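PDB 6F1E: interferon gamma from Paralichthys olivaceus, which acts as a homodimeric cytokine that binds interferon gamma receptor 1, and more weakly a receptor 1-like protein, and activates macrophages and neutrophils. Local coordinates for residues A[35-40]-A[45-50]; A[9-14]-A[94-99]. One frame throughout, in Å; residues are numbered along the deposited sequence.

Interaction 1: A[35-40]-A[45-50]; sequences EPLSGR and MLFMGG
Pro36 lays its ring over one face of Phe47. Its CB sits above the middle of the aromatic ring, 3.6 Å from the centroid and 8° off the ring normal, a CH-pi contact, while Pro36 CG reaches on toward the far end of the ring, 3.8 Å from Phe47 CZ. Phe47 can offer that face because its CG is anti to the backbone N (chi1 -177°), which carries the ring out from the helix to the loop. Leu37 comes in at the ring's edge, near its plane, with CD1 3.9 Å from Phe47 CD2. Bends at chi2 and chi3 bring the Met48 methyl CE to 3.7 Å from the same Leu37 CD1. These apolar groups join the loop 35-40 to helix 41-64 of the interferon gamma helical bundle; Arg40 holds the N-cap position of that helix. Phe47 also packs on Pro33 and on Leu121 of the second subunit, and Met48 on Phe108 and on Met142 of that subunit. Away from this apolar cluster the loop is looser: Glu35, Ser38 and Gly39 are exposed and make no contact with 45-50. Arg40 instead turns outward, its NH2 forming salt bridges with Glu42 and Glu110 of the second subunit.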
ATOM      1  N   GLU A  35      -3.036  -9.991 -12.095  1.00113.25           N
ATOM      2  CA  GLU A  35      -1.623 -10.439 -12.083  1.00122.69           C
ATOM      3  C   GLU A  35      -1.089 -10.710 -10.655  1.00117.46           C
ATOM      4  O   GLU A  35      -0.389 -11.711 -10.442  1.00110.64           O
ATOM      5  CB  GLU A  35      -0.687  -9.437 -12.818  1.00129.37           C
ATOM      6  CG  GLU A  35      -1.054  -9.092 -14.271  1.00135.16           C
ATOM      7  CD  GLU A  35      -0.623  -7.683 -14.701  1.00138.97           C
ATOM      8  OE1 GLU A  35      -0.855  -6.698 -13.942  1.00124.51           O
ATOM      9  OE2 GLU A  35      -0.066  -7.559 -15.820  1.00124.55           O
ATOM     10  N   PRO A  36      -1.431  -9.837  -9.674  1.00104.08           N
ATOM     11  CA  PRO A  36      -0.927 -10.082  -8.329  1.00101.18           C
ATOM     12  C   PRO A  36      -1.584 -11.224  -7.565  1.00 96.85           C
ATOM     13  O   PRO A  36      -1.220 -11.429  -6.405  1.00 91.09           O
ATOM     14  CB  PRO A  36      -1.167  -8.744  -7.613  1.00107.00           C
ATOM     15  CG  PRO A  36      -1.235  -7.730  -8.710  1.00102.17           C
ATOM     16  CD  PRO A  36      -1.986  -8.474  -9.774  1.00104.96           C
ATOM     17  N   LEU A  37      -2.519 -11.954  -8.190  1.00106.57           N
ATOM     18  CA  LEU A  37      -3.013 -13.247  -7.663  1.00116.82           C
ATOM     19  C   LEU A  37      -2.197 -14.440  -8.194  1.00114.81           C
ATOM     20  O   LEU A  37      -2.738 -15.429  -8.700  1.00107.81           O
ATOM     21  CB  LEU A  37      -4.519 -13.453  -7.937  1.00115.56           C
ATOM     22  CG  LEU A  37      -5.535 -12.474  -7.332  1.00116.92           C
ATOM     23  CD1 LEU A  37      -5.145 -12.018  -5.932  1.00121.23           C
ATOM     24  CD2 LEU A  37      -5.732 -11.262  -8.222  1.00121.78           C
ATOM     25  N   SER A  38      -0.882 -14.321  -8.067  1.00118.10           N
ATOM     26  CA  SER A  38       0.030 -15.446  -8.141  1.00128.05           C
ATOM     27  C   SER A  38       0.929 -15.346  -6.907  1.00132.42           C
ATOM     28  O   SER A  38       0.763 -14.443  -6.077  1.00140.34           O
ATOM     29  CB  SER A  38       0.836 -15.381  -9.433  1.00123.14           C
ATOM     30  OG  SER A  38      -0.040 -15.182 -10.524  1.00115.08           O
ATOM     31  N   GLY A  39       1.870 -16.273  -6.775  1.00133.01           N
ATOM     32  CA  GLY A  39       2.743 -16.298  -5.609  1.00123.93           C
ATOM     33  C   GLY A  39       1.949 -16.745  -4.404  1.00119.28           C
ATOM     34  O   GLY A  39       0.860 -17.327  -4.551  1.00104.40           O
ATOM     35  N   ARG A  40       2.483 -16.432  -3.224  1.00116.31           N
ATOM     36  CA  ARG A  40       2.021 -17.017  -1.951  1.00119.63           C
ATOM     37  C   ARG A  40       0.585 -16.669  -1.545  1.00110.76           C
ATOM     38  O   ARG A  40      -0.003 -15.700  -2.016  1.00102.40           O
ATOM     39  CB  ARG A  40       2.952 -16.597  -0.799  1.00129.34           C
ATOM     40  CG  ARG A  40       4.360 -17.165  -0.855  1.00132.42           C
ATOM     41  CD  ARG A  40       5.278 -16.470   0.140  1.00139.76           C
ATOM     42  NE  ARG A  40       5.616 -15.114  -0.303  1.00151.63           N
ATOM     43  CZ  ARG A  40       6.688 -14.413   0.073  1.00164.66           C
ATOM     44  NH1 ARG A  40       7.584 -14.913   0.927  1.00168.07           N
ATOM     45  NH2 ARG A  40       6.874 -13.188  -0.421  1.00166.94           N
ATOM     46  N   MET A  45      -3.867 -12.960  -0.272  1.00 58.05           N
ATOM     47  CA  MET A  45      -4.748 -12.430   0.763  1.00 60.91           C
ATOM     48  C   MET A  45      -4.577 -10.933   0.954  1.00 58.66           C
ATOM     49  O   MET A  45      -5.535 -10.215   1.214  1.00 63.89           O
ATOM     50  CB  MET A  45      -4.544 -13.161   2.091  1.00 65.52           C
ATOM     51  CG  MET A  45      -5.217 -14.526   2.157  1.00 71.60           C
ATOM     52  SD  MET A  45      -7.027 -14.462   2.223  1.00 80.41           S
ATOM     53  CE  MET A  45      -7.339 -13.706   3.818  1.00 87.32           C
ATOM     54  N   LEU A  46      -3.356 -10.459   0.812  1.00 58.26           N
ATOM     55  CA  LEU A  46      -3.057  -9.063   1.092  1.00 60.41           C
ATOM     56  C   LEU A  46      -3.568  -8.183  -0.051  1.00 58.95           C
ATOM     57  O   LEU A  46      -4.213  -7.125   0.163  1.00 51.95           O
ATOM     58  CB  LEU A  46      -1.547  -8.900   1.289  1.00 60.10           C
ATOM     59  CG  LEU A  46      -1.063  -7.537   1.780  1.00 70.68           C
ATOM     60  CD1 LEU A  46      -2.013  -6.787   2.706  1.00 71.66           C
ATOM     61  CD2 LEU A  46       0.246  -7.768   2.495  1.00 79.96           C
ATOM     62  N   PHE A  47      -3.277  -8.626  -1.271  1.00 55.84           N
ATOM     63  CA  PHE A  47      -3.704  -7.894  -2.423  1.00 56.56           C
ATOM     64  C   PHE A  47      -5.247  -7.860  -2.442  1.00 57.33           C
ATOM     65  O   PHE A  47      -5.846  -6.771  -2.586  1.00 57.54           O
ATOM     66  CB  PHE A  47      -3.114  -8.486  -3.705  1.00 57.96           C
ATOM     67  CG  PHE A  47      -3.487  -7.700  -4.930  1.00 61.39           C
ATOM     68  CD1 PHE A  47      -2.917  -6.459  -5.160  1.00 60.31           C
ATOM     69  CD2 PHE A  47      -4.494  -8.154  -5.796  1.00 62.15           C
ATOM     70  CE1 PHE A  47      -3.299  -5.698  -6.254  1.00 59.26           C
ATOM     71  CE2 PHE A  47      -4.881  -7.399  -6.879  1.00 58.87           C
ATOM     72  CZ  PHE A  47      -4.268  -6.165  -7.114  1.00 60.51           C
ATOM     73  N   MET A  48      -5.871  -9.029  -2.253  1.00 57.07           N
ATOM     74  CA  MET A  48      -7.347  -9.141  -2.202  1.00 56.57           C
ATOM     75  C   MET A  48      -7.989  -8.279  -1.139  1.00 53.19           C
ATOM     76  O   MET A  48      -9.055  -7.693  -1.382  1.00 49.48           O
ATOM     77  CB  MET A  48      -7.828 -10.571  -1.966  1.00 61.32           C
ATOM     78  CG  MET A  48      -8.518 -11.261  -3.128  1.00 72.59           C
ATOM     79  SD  MET A  48      -9.591 -10.248  -4.188  1.00 77.51           S
ATOM     80  CE  MET A  48      -8.370 -10.180  -5.505  1.00 70.13           C
ATOM     81  N   GLY A  49      -7.362  -8.235   0.041  1.00 53.86           N
ATOM     82  CA  GLY A  49      -7.789  -7.342   1.120  1.00 53.69           C
ATOM     83  C   GLY A  49      -7.751  -5.891   0.678  1.00 52.79           C
ATOM     84  O   GLY A  49      -8.617  -5.092   1.056  1.00 56.81           O
ATOM     85  N   GLY A  50      -6.733  -5.558  -0.124  1.00 51.39           N
ATOM     86  CA  GLY A  50      -6.599  -4.237  -0.715  1.00 49.98           C
ATOM     87  C   GLY A  50      -7.674  -3.891  -1.717  1.00 53.09           C
ATOM     88  O   GLY A  50      -8.184  -2.743  -1.727  1.00 55.12           O
TER

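Interaction 2: A[9-14]-A[94-99]; sequences KTIQNL and NYILKK
With chi1 at -56°, Thr10 holds CG2 anti to its backbone N and OG1 anti to its carbonyl carbon, and this splits its two branches between neighbouring residues of 94-99. The methyl CG2 goes to Ile96, 4.1 Å from the tip carbon CD1, as the two side chains run alongside each other, pointing opposite ways. Thr10 OG1 lies no closer than 4.1 Å, to Tyr95 CD2, a loose approach oblique to the ring; its hydrogen bond goes to the carbonyl O of Arg6, one turn back in the same helix. Ile96 CD1 also comes within 4.2 Å of Ile11 CG1, so one methyl group rests against two successive residues of 9-14. From within its own helix Lys99 covers Tyr95, its CG 3.5 Å above the ring plane and displaced from the ring centre. Across the two segments the interface is modest and chiefly apolar. It is helix-to-helix packing within the all-helical interferon gamma fold, helix 5-17 against helix 89-107, with segment axes 10.6 Å apart at 136°, roughly antiparallel but well splayed. Ile96 also packs on Met7 of helix 5-17, on Ile59 of helix 41-64 and on Leu139 of the second subunit, while Leu136 of that subunit covers Ile11 and Leu14.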
ATOM      1  N   LYS A   9     -27.491 -11.136  -8.991  1.00 70.14           N
ATOM      2  CA  LYS A   9     -28.671 -10.454  -9.456  1.00 66.76           C
ATOM      3  C   LYS A   9     -28.550  -8.979  -9.142  1.00 62.41           C
ATOM      4  O   LYS A   9     -28.784  -8.167 -10.038  1.00 65.32           O
ATOM      5  CB  LYS A   9     -29.954 -11.077  -8.875  1.00 70.84           C
ATOM      6  CG  LYS A   9     -30.282 -12.444  -9.464  0.10 67.14           C
ATOM      7  CD  LYS A   9     -31.696 -12.892  -9.132  0.10 66.30           C
ATOM      8  CE  LYS A   9     -32.007 -14.234  -9.779  0.10 64.97           C
ATOM      9  NZ  LYS A   9     -33.437 -14.618  -9.624  0.10 63.55           N
ATOM     10  N   THR A  10     -28.127  -8.633  -7.917  1.00 56.44           N
ATOM     11  CA  THR A  10     -28.036  -7.224  -7.527  1.00 55.03           C
ATOM     12  C   THR A  10     -27.028  -6.455  -8.388  1.00 57.50           C
ATOM     13  O   THR A  10     -27.264  -5.262  -8.716  1.00 49.27           O
ATOM     14  CB  THR A  10     -27.738  -7.026  -6.029  1.00 57.12           C
ATOM     15  OG1 THR A  10     -28.735  -7.696  -5.248  1.00 59.08           O
ATOM     16  CG2 THR A  10     -27.752  -5.503  -5.657  1.00 55.09           C
ATOM     17  N   ILE A  11     -25.939  -7.134  -8.778  1.00 58.15           N
ATOM     18  CA  ILE A  11     -24.908  -6.489  -9.619  1.00 67.98           C
ATOM     19  C   ILE A  11     -25.443  -6.189 -11.014  1.00 68.64           C
ATOM     20  O   ILE A  11     -25.266  -5.068 -11.529  1.00 65.42           O
ATOM     21  CB  ILE A  11     -23.606  -7.327  -9.728  1.00 71.77           C
ATOM     22  CG1 ILE A  11     -22.770  -7.180  -8.446  1.00 67.30           C
ATOM     23  CG2 ILE A  11     -22.766  -6.919 -10.958  1.00 67.73           C
ATOM     24  CD1 ILE A  11     -21.659  -8.218  -8.313  1.00 71.76           C
ATOM     25  N   GLN A  12     -26.089  -7.189 -11.615  1.00 66.68           N
ATOM     26  CA  GLN A  12     -26.754  -6.990 -12.907  1.00 68.06           C
ATOM     27  C   GLN A  12     -27.723  -5.801 -12.879  1.00 64.56           C
ATOM     28  O   GLN A  12     -27.611  -4.928 -13.727  1.00 74.01           O
ATOM     29  CB  GLN A  12     -27.464  -8.260 -13.373  1.00 70.58           C
ATOM     30  CG  GLN A  12     -26.579  -9.512 -13.497  1.00 75.45           C
ATOM     31  CD  GLN A  12     -25.201  -9.231 -14.079  1.00 84.23           C
ATOM     32  OE1 GLN A  12     -24.182  -9.447 -13.402  1.00 95.70           O
ATOM     33  NE2 GLN A  12     -25.158  -8.725 -15.332  1.00 73.34           N
ATOM     34  N   ASN A  13     -28.602  -5.719 -11.875  1.00 64.54           N
ATOM     35  CA  ASN A  13     -29.537  -4.581 -11.770  1.00 71.36           C
ATOM     36  C   ASN A  13     -28.749  -3.297 -11.729  1.00 62.24           C
ATOM     37  O   ASN A  13     -29.110  -2.317 -12.367  1.00 69.37           O
ATOM     38  CB  ASN A  13     -30.443  -4.611 -10.517  1.00 85.86           C
ATOM     39  CG  ASN A  13     -31.282  -5.883 -10.396  1.00 99.11           C
ATOM     40  OD1 ASN A  13     -31.128  -6.853 -11.155  1.00105.45           O
ATOM     41  ND2 ASN A  13     -32.162  -5.893  -9.396  1.00109.44           N
ATOM     42  N   LEU A  14     -27.668  -3.287 -10.969  1.00 63.25           N
ATOM     43  CA  LEU A  14     -26.830  -2.077 -10.898  1.00 64.73           C
ATOM     44  C   LEU A  14     -26.249  -1.633 -12.242  1.00 62.51           C
ATOM     45  O   LEU A  14     -26.155  -0.418 -12.539  1.00 55.84           O
ATOM     46  CB  LEU A  14     -25.722  -2.262  -9.883  1.00 61.48           C
ATOM     47  CG  LEU A  14     -26.284  -2.060  -8.486  1.00 66.18           C
ATOM     48  CD1 LEU A  14     -25.416  -2.850  -7.520  1.00 75.83           C
ATOM     49  CD2 LEU A  14     -26.349  -0.575  -8.123  1.00 62.87           C
ATOM     50  N   ASN A  94     -26.072  -0.086  -1.308  1.00 62.26           N
ATOM     51  CA  ASN A  94     -25.907  -0.317   0.124  1.00 58.74           C
ATOM     52  C   ASN A  94     -25.792  -1.795   0.389  1.00 53.34           C
ATOM     53  O   ASN A  94     -24.972  -2.191   1.180  1.00 51.74           O
ATOM     54  CB  ASN A  94     -26.996   0.372   0.970  1.00 65.10           C
ATOM     55  CG  ASN A  94     -26.715   1.885   1.182  1.00 72.20           C
ATOM     56  OD1 ASN A  94     -27.564   2.729   0.922  1.00 71.03           O
ATOM     57  ND2 ASN A  94     -25.512   2.214   1.661  1.00 75.73           N
ATOM     58  N   TYR A  95     -26.517  -2.634  -0.339  1.00 51.48           N
ATOM     59  CA  TYR A  95     -26.386  -4.079  -0.109  1.00 54.67           C
ATOM     60  C   TYR A  95     -24.972  -4.551  -0.481  1.00 57.38           C
ATOM     61  O   TYR A  95     -24.346  -5.336   0.249  1.00 65.08           O
ATOM     62  CB  TYR A  95     -27.480  -4.896  -0.823  1.00 51.23           C
ATOM     63  CG  TYR A  95     -27.214  -6.401  -0.814  1.00 52.24           C
ATOM     64  CD1 TYR A  95     -27.600  -7.217   0.250  1.00 53.62           C
ATOM     65  CD2 TYR A  95     -26.562  -7.000  -1.886  1.00 53.78           C
ATOM     66  CE1 TYR A  95     -27.343  -8.599   0.227  1.00 55.04           C
ATOM     67  CE2 TYR A  95     -26.299  -8.364  -1.924  1.00 49.41           C
ATOM     68  CZ  TYR A  95     -26.670  -9.157  -0.878  1.00 55.00           C
ATOM     69  OH  TYR A  95     -26.337 -10.501  -0.988  1.00 60.60           O
ATOM     70  N   ILE A  96     -24.474  -4.064  -1.608  1.00 62.39           N
ATOM     71  CA  ILE A  96     -23.171  -4.501  -2.140  1.00 61.97           C
ATOM     72  C   ILE A  96     -22.034  -3.956  -1.216  1.00 59.94           C
ATOM     73  O   ILE A  96     -21.077  -4.686  -0.852  1.00 50.64           O
ATOM     74  CB  ILE A  96     -23.096  -4.236  -3.692  1.00 61.28           C
ATOM     75  CG1 ILE A  96     -22.782  -5.525  -4.422  1.00 68.47           C
ATOM     76  CG2 ILE A  96     -22.124  -3.171  -4.117  1.00 69.84           C
ATOM     77  CD1 ILE A  96     -23.964  -6.462  -4.469  1.00 69.89           C
ATOM     78  N   LEU A  97     -22.195  -2.726  -0.737  1.00 52.38           N
ATOM     79  CA  LEU A  97     -21.324  -2.216   0.316  1.00 52.69           C
ATOM     80  C   LEU A  97     -21.272  -3.117   1.558  1.00 53.01           C
ATOM     81  O   LEU A  97     -20.188  -3.476   2.045  1.00 60.43           O
ATOM     82  CB  LEU A  97     -21.767  -0.828   0.722  1.00 52.43           C
ATOM     83  CG  LEU A  97     -20.944  -0.188   1.823  1.00 53.98           C
ATOM     84  CD1 LEU A  97     -19.481  -0.207   1.448  1.00 56.05           C
ATOM     85  CD2 LEU A  97     -21.424   1.237   1.985  1.00 54.15           C
ATOM     86  N   LYS A  98     -22.437  -3.499   2.058  1.00 52.88           N
ATOM     87  CA  LYS A  98     -22.532  -4.350   3.262  1.00 55.61           C
ATOM     88  C   LYS A  98     -21.803  -5.670   3.077  1.00 55.21           C
ATOM     89  O   LYS A  98     -21.003  -6.050   3.909  1.00 56.93           O
ATOM     90  CB  LYS A  98     -24.003  -4.636   3.608  1.00 56.74           C
ATOM     91  CG  LYS A  98     -24.191  -5.641   4.719  1.00 60.42           C
ATOM     92  CD  LYS A  98     -25.662  -5.866   5.038  1.00 67.53           C
ATOM     93  CE  LYS A  98     -26.254  -7.011   4.210  1.00 76.70           C
ATOM     94  NZ  LYS A  98     -27.423  -7.661   4.880  1.00 81.67           N
ATOM     95  N   LYS A  99     -22.065  -6.375   1.982  1.00 52.43           N
ATOM     96  CA  LYS A  99     -21.439  -7.680   1.810  1.00 52.03           C
ATOM     97  C   LYS A  99     -19.905  -7.582   1.753  1.00 54.36           C
ATOM     98  O   LYS A  99     -19.224  -8.503   2.203  1.00 56.80           O
ATOM     99  CB  LYS A  99     -21.991  -8.423   0.574  1.00 56.70           C
ATOM    100  CG  LYS A  99     -23.494  -8.731   0.568  1.00 58.57           C
ATOM    101  CD  LYS A  99     -24.033  -9.496   1.799  1.00 61.86           C
ATOM    102  CE  LYS A  99     -23.613 -10.962   1.878  1.00 65.02           C
ATOM    103  NZ  LYS A  99     -23.699 -11.498   3.282  1.00 68.73           N
TER

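How the interactions relate
Helices 41-64 and 89-107, consecutive in the model apart from an unmodelled stretch between them, tie the two contacts together. Along the chain, 9-14 comes first, then 35-40 and 45-50, then 94-99, so both segments of interaction 1 lie between those of interaction 2 in sequence. Their centres lie 23 Å apart, and the nearest atoms about 11 Å, so they do not touch. Interaction 1 lies against the first turns of helix 41-64; interaction 2 pairs helices 5-17 and 89-107, where Ile96 meets Ile59 of helix 41-64. The centre of interaction 1 is about 9 Å, and that of interaction 2 about 19 Å, from the centre of the chain. Both touch the second subunit, consistent with a homodimer whose chains complete each other's apolar core.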